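Local coordinates for protein quinoline 2-oxidoreductase large subunit (Pseudomonas putida, PDB 1T3Q) that probably hydroxylates quinoline next to its ring nitrogen, as the molybdenum-bearing large subunit of a molybdenum hydroxylase of the xanthine dehydrogenase family, at residues 378-383 and 749-754; 461-466 and 640-645. All coordinates share one frame; numbering follows the deposited sequence.

Contact 1 (378-383 and 749-754); sequences GQIARE and APAAVV
Ile-380 and Ala-751 lie where helices 375-393 and 744-761 come together, their CA atoms 3.9 Å apart. The short axes approach to 8.0 Å and cross at -39°, with the N-to-C directions roughly aligned. This is a close helix-helix crossing in the molybdenum-cofactor-binding part of the xanthine dehydrogenase fold, and the close approach coincides with a small residue: the methyl of Ala-751 rests against backbone, with CB 3.7 Å from CA of Ile-380 and 3.6 Å from O of Gln-379. CG of Gln-379 and the CB-CG stem of Glu-383 flank the same methyl. No hydrogen bond joins the two segments; they meet by van der Waals packing.

Ile-380 supplies the largest share of buried surface. Its two branches diverge: CG1, beside the backbone N (chi1 -72°), runs over the backbone at Ala-751 and carries CD1 to within 4.0 Å of CB of Pro-750, whereas CG2 meets CG2 of Val-754 at 3.7 Å.

Polar groups gather on helix 375-393. OE1 of Glu-383 accepts from NE and NH1 of Arg-382 in a side-on grip near the guanidinium plane, and OE2 of the same carboxylate forms a salt bridge with Arg-401. NH1 of Arg-382 reaches OE1 of Gln-379 as well, at 2.7 Å, approaching from above the amide carbonyl plane.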
loop_
_atom_site.group_PDB
_atom_site.type_symbol
_atom_site.label_atom_id
_atom_site.label_comp_id
_atom_site.label_asym_id
_atom_site.label_seq_id
_atom_site.Cartn_x
_atom_site.Cartn_y
_atom_site.Cartn_z
ATOM N N GLY B 378 -18.058 37.713 -15.857
ATOM C CA GLY B 378 -18.609 38.311 -17.065
ATOM C C GLY B 378 -20.021 37.837 -17.358
ATOM O O GLY B 378 -20.836 38.587 -17.890
ATOM N N GLN B 379 -20.307 36.584 -17.026
ATOM C CA GLN B 379 -21.639 36.025 -17.237
ATOM C C GLN B 379 -22.620 36.828 -16.381
ATOM O O GLN B 379 -23.682 37.231 -16.851
ATOM C CB GLN B 379 -21.658 34.546 -16.831
ATOM C CG GLN B 379 -22.984 33.811 -17.087
ATOM C CD GLN B 379 -23.253 33.551 -18.560
ATOM O OE1 GLN B 379 -22.331 33.514 -19.379
ATOM N NE2 GLN B 379 -24.520 33.342 -18.902
ATOM N N ILE B 380 -22.258 37.063 -15.120
ATOM C CA ILE B 380 -23.100 37.844 -14.219
ATOM C C ILE B 380 -23.359 39.236 -14.795
ATOM O O ILE B 380 -24.500 39.682 -14.899
ATOM C CB ILE B 380 -22.437 38.023 -12.820
ATOM C CG1 ILE B 380 -22.458 36.700 -12.053
ATOM C CG2 ILE B 380 -23.168 39.109 -12.022
ATOM C CD1 ILE B 380 -21.661 36.735 -10.760
ATOM N N ALA B 381 -22.282 39.919 -15.166
ATOM C CA ALA B 381 -22.374 41.269 -15.707
ATOM C C ALA B 381 -23.200 41.376 -16.988
ATOM O O ALA B 381 -24.103 42.208 -17.079
ATOM C CB ALA B 381 -20.967 41.821 -15.944
ATOM N N ARG B 382 -22.898 40.535 -17.971
ATOM C CA ARG B 382 -23.617 40.584 -19.246
ATOM C C ARG B 382 -25.091 40.209 -19.119
ATOM O O ARG B 382 -25.957 40.927 -19.606
ATOM C CB ARG B 382 -22.953 39.665 -20.276
ATOM C CG ARG B 382 -23.468 39.872 -21.701
ATOM C CD ARG B 382 -23.077 38.719 -22.607
ATOM N NE ARG B 382 -23.527 37.452 -22.046
ATOM C CZ ARG B 382 -22.722 36.535 -21.525
ATOM N NH1 ARG B 382 -23.230 35.419 -21.024
ATOM N NH2 ARG B 382 -21.408 36.722 -21.528
ATOM N N GLU B 383 -25.380 39.085 -18.471
ATOM C CA GLU B 383 -26.766 38.661 -18.329
ATOM C C GLU B 383 -27.584 39.678 -17.542
ATOM O O GLU B 383 -28.760 39.891 -17.833
ATOM C CB GLU B 383 -26.843 37.283 -17.670
ATOM C CG GLU B 383 -26.197 36.162 -18.496
ATOM C CD GLU B 383 -26.835 35.995 -19.874
ATOM O OE1 GLU B 383 -26.150 36.236 -20.895
ATOM O OE2 GLU B 383 -28.027 35.621 -19.939
ATOM N N ALA B 749 -25.483 29.826 -13.231
ATOM C CA ALA B 749 -26.414 30.035 -12.123
ATOM C C ALA B 749 -26.149 31.312 -11.307
ATOM O O ALA B 749 -27.086 31.967 -10.859
ATOM C CB ALA B 749 -26.433 28.807 -11.204
ATOM N N PRO B 750 -24.878 31.688 -11.101
ATOM C CA PRO B 750 -24.688 32.913 -10.318
ATOM C C PRO B 750 -25.331 34.112 -11.013
ATOM O O PRO B 750 -25.880 35.004 -10.366
ATOM C CB PRO B 750 -23.169 33.042 -10.236
ATOM C CG PRO B 750 -22.699 31.605 -10.310
ATOM C CD PRO B 750 -23.586 31.044 -11.399
ATOM N N ALA B 751 -25.255 34.129 -12.341
ATOM C CA ALA B 751 -25.825 35.216 -13.117
ATOM C C ALA B 751 -27.338 35.258 -12.934
ATOM O O ALA B 751 -27.926 36.328 -12.819
ATOM C CB ALA B 751 -25.469 35.048 -14.597
ATOM N N ALA B 752 -27.962 34.086 -12.894
ATOM C CA ALA B 752 -29.410 34.002 -12.712
ATOM C C ALA B 752 -29.845 34.626 -11.389
ATOM O O ALA B 752 -30.858 35.326 -11.335
ATOM C CB ALA B 752 -29.865 32.538 -12.778
ATOM N N VAL B 753 -29.085 34.377 -10.323
ATOM C CA VAL B 753 -29.422 34.931 -9.015
ATOM C C VAL B 753 -29.231 36.446 -8.972
ATOM O O VAL B 753 -30.101 37.175 -8.484
ATOM C CB VAL B 753 -28.582 34.293 -7.881
ATOM C CG1 VAL B 753 -28.989 34.899 -6.536
ATOM C CG2 VAL B 753 -28.785 32.782 -7.858
ATOM N N VAL B 754 -28.095 36.925 -9.470
ATOM C CA VAL B 754 -27.849 38.362 -9.479
ATOM C C VAL B 754 -28.926 39.041 -10.322
ATOM O O VAL B 754 -29.474 40.079 -9.932
ATOM C CB VAL B 754 -26.457 38.698 -10.068
ATOM C CG1 VAL B 754 -26.307 40.209 -10.217
ATOM C CG2 VAL B 754 -25.369 38.162 -9.147
#

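Contact 2 (461-466 and 640-645); sequences SVFNEV and GGHAAI. Unlike the reference sequence in segment 461-466: Glu-465 (reference Asp), Val-466 (reference Cys).
An antiparallel strand pairing joins 461-466 to 640-645: strand 454-467 is outermost, within this chain, in a four-stranded mixed sheet, and strand 636-649 is its neighbour. Two hydrogen-bonded pairs, Ser-461 with His-642 and Phe-463 with Gly-640, enclose the non-hydrogen-bonded pair Val-462 with Gly-641, where the CA atoms are 4.2 Å apart. Four backbone bonds fix this register. The straightest runs from N of Phe-463 to O of Gly-640 (2.9 Å, 178° at the hydrogen), and O of Ser-461 receives both N of His-642 and a CA-H contact from Gly-641 at 3.1 Å.

The ring of Phe-463 folds back across the neighbouring strand because CG sits between the backbone N and carbonyl carbon (chi1 75°). One face lies under N of Gly-640, 3.4 Å from the ring plane and offset toward the rim; a beta carbon built on Gly-640 would come too close to CE1 of Phe-463, consistent with glycine here. CE1 of Phe-463 also meets CE1 of His-642 at 3.4 Å; the two rings are tilted by only 19°, but are displaced so that they meet at their margins with little stacking. Replacing Phe-463 with an alanine would probably leave a gap over Gly-640 and deprive the imidazole of its aromatic neighbour. On the same sheet face, Ser-748 of helix 744-761 hydrogen-bonds through OG to both ND1 of His-642 and OG of Ser-461, tying the two strands to that helix. An aromatic ring laid over its cross-strand glycine is the pairing known as aromatic rescue of glycine in antiparallel sheets, here in the helix-covered sheet of the molybdopterin-binding fold.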
loop_
_atom_site.group_PDB
_atom_site.type_symbol
_atom_site.label_atom_id
_atom_site.label_comp_id
_atom_site.label_asym_id
_atom_site.label_seq_id
_atom_site.Cartn_x
_atom_site.Cartn_y
_atom_site.Cartn_z
ATOM N N SER B 461 -30.369 33.526 -17.207
ATOM C CA SER B 461 -28.987 33.398 -17.647
ATOM C C SER B 461 -28.872 32.283 -18.676
ATOM O O SER B 461 -29.208 31.134 -18.396
ATOM C CB SER B 461 -28.069 33.090 -16.462
ATOM O OG SER B 461 -26.748 32.844 -16.910
ATOM N N VAL B 462 -28.409 32.634 -19.874
ATOM C CA VAL B 462 -28.222 31.669 -20.948
ATOM C C VAL B 462 -26.724 31.614 -21.221
ATOM O O VAL B 462 -26.068 32.654 -21.310
ATOM C CB VAL B 462 -28.980 32.102 -22.216
ATOM C CG1 VAL B 462 -28.726 31.109 -23.341
ATOM C CG2 VAL B 462 -30.479 32.194 -21.909
ATOM N N PHE B 463 -26.183 30.409 -21.360
ATOM C CA PHE B 463 -24.749 30.268 -21.572
ATOM C C PHE B 463 -24.333 29.177 -22.547
ATOM O O PHE B 463 -25.135 28.350 -22.985
ATOM C CB PHE B 463 -24.063 29.942 -20.238
ATOM C CG PHE B 463 -24.272 28.513 -19.793
ATOM C CD1 PHE B 463 -25.472 28.119 -19.207
ATOM C CD2 PHE B 463 -23.306 27.543 -20.053
ATOM C CE1 PHE B 463 -25.712 26.781 -18.895
ATOM C CE2 PHE B 463 -23.536 26.203 -19.748
ATOM C CZ PHE B 463 -24.747 25.821 -19.167
ATOM N N ASN B 464 -23.045 29.203 -22.876
ATOM C CA ASN B 464 -22.410 28.180 -23.687
ATOM C C ASN B 464 -21.127 28.011 -22.871
ATOM O O ASN B 464 -20.812 28.873 -22.046
ATOM C CB ASN B 464 -22.189 28.636 -25.145
ATOM C CG ASN B 464 -21.003 29.556 -25.327
ATOM O OD1 ASN B 464 -20.517 30.173 -24.384
ATOM N ND2 ASN B 464 -20.544 29.667 -26.570
ATOM N N GLU B 465 -20.408 26.913 -23.059
ATOM C CA GLU B 465 -19.223 26.658 -22.254
ATOM C C GLU B 465 -18.216 25.776 -22.981
ATOM O O GLU B 465 -18.599 24.811 -23.645
ATOM C CB GLU B 465 -19.674 25.969 -20.952
ATOM C CG GLU B 465 -18.597 25.270 -20.144
ATOM C CD GLU B 465 -19.178 24.364 -19.051
ATOM O OE1 GLU B 465 -18.399 23.864 -18.216
ATOM O OE2 GLU B 465 -20.409 24.141 -19.033
ATOM N N VAL B 466 -16.931 26.100 -22.859
ATOM C CA VAL B 466 -15.911 25.273 -23.491
ATOM C C VAL B 466 -15.661 24.076 -22.580
ATOM O O VAL B 466 -15.399 24.241 -21.385
ATOM C CB VAL B 466 -14.583 26.055 -23.706
ATOM C CG1 VAL B 466 -14.813 27.196 -24.696
ATOM C CG2 VAL B 466 -14.055 26.589 -22.385
ATOM N N GLY B 640 -26.609 25.811 -22.137
ATOM C CA GLY B 640 -27.771 25.646 -21.294
ATOM C C GLY B 640 -28.274 26.979 -20.801
ATOM O O GLY B 640 -27.900 28.034 -21.319
ATOM N N GLY B 641 -29.130 26.931 -19.791
ATOM C CA GLY B 641 -29.674 28.147 -19.234
ATOM C C GLY B 641 -30.169 27.905 -17.826
ATOM O O GLY B 641 -30.425 26.766 -17.437
ATOM N N HIS B 642 -30.284 28.982 -17.060
ATOM C CA HIS B 642 -30.766 28.905 -15.693
ATOM C C HIS B 642 -31.673 30.086 -15.436
ATOM O O HIS B 642 -31.485 31.162 -16.001
ATOM C CB HIS B 642 -29.611 28.962 -14.686
ATOM C CG HIS B 642 -28.613 27.861 -14.841
ATOM N ND1 HIS B 642 -27.538 27.945 -15.697
ATOM C CD2 HIS B 642 -28.545 26.635 -14.269
ATOM C CE1 HIS B 642 -26.849 26.818 -15.648
ATOM N NE2 HIS B 642 -27.440 26.005 -14.789
ATOM N N ALA B 643 -32.662 29.874 -14.579
ATOM C CA ALA B 643 -33.590 30.927 -14.189
ATOM C C ALA B 643 -33.793 30.757 -12.694
ATOM O O ALA B 643 -33.996 29.642 -12.207
ATOM C CB ALA B 643 -34.916 30.788 -14.924
ATOM N N ALA B 644 -33.713 31.862 -11.966
ATOM C CA ALA B 644 -33.879 31.827 -10.528
ATOM C C ALA B 644 -34.933 32.828 -10.105
ATOM O O ALA B 644 -35.083 33.890 -10.711
ATOM C CB ALA B 644 -32.554 32.146 -9.837
ATOM N N ILE B 645 -35.681 32.468 -9.070
ATOM C CA ILE B 645 -36.690 33.352 -8.522
ATOM C C ILE B 645 -36.263 33.600 -7.084
ATOM O O ILE B 645 -36.026 32.657 -6.330
ATOM C CB ILE B 645 -38.094 32.716 -8.543
ATOM C CG1 ILE B 645 -38.578 32.584 -9.992
ATOM C CG2 ILE B 645 -39.061 33.577 -7.739
ATOM C CD1 ILE B 645 -39.957 31.958 -10.137
#

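How the contacts relate
Of the four elements involved, helix 375-393 comes first from the N terminus, followed by strand 454-467, strand 636-649 and helix 744-761. Contact 1 therefore closes a long loop with 365 residues between its segments, and contact 2 closes a shorter one, with 173, nested entirely inside it. Their centres are about 9 Å apart, and they meet directly: NE2 of Gln-379 is 2.9 Å from O of Val-462, and OE2 of Glu-383 is 3.0 Å from N of Val-462, both probable hydrogen bonds. Through these, side chains of helix 375-393 engage the backbone of strand 454-467, while CB of Ala-751 packs on OG of Ser-461, joining the helix pair to the sheet.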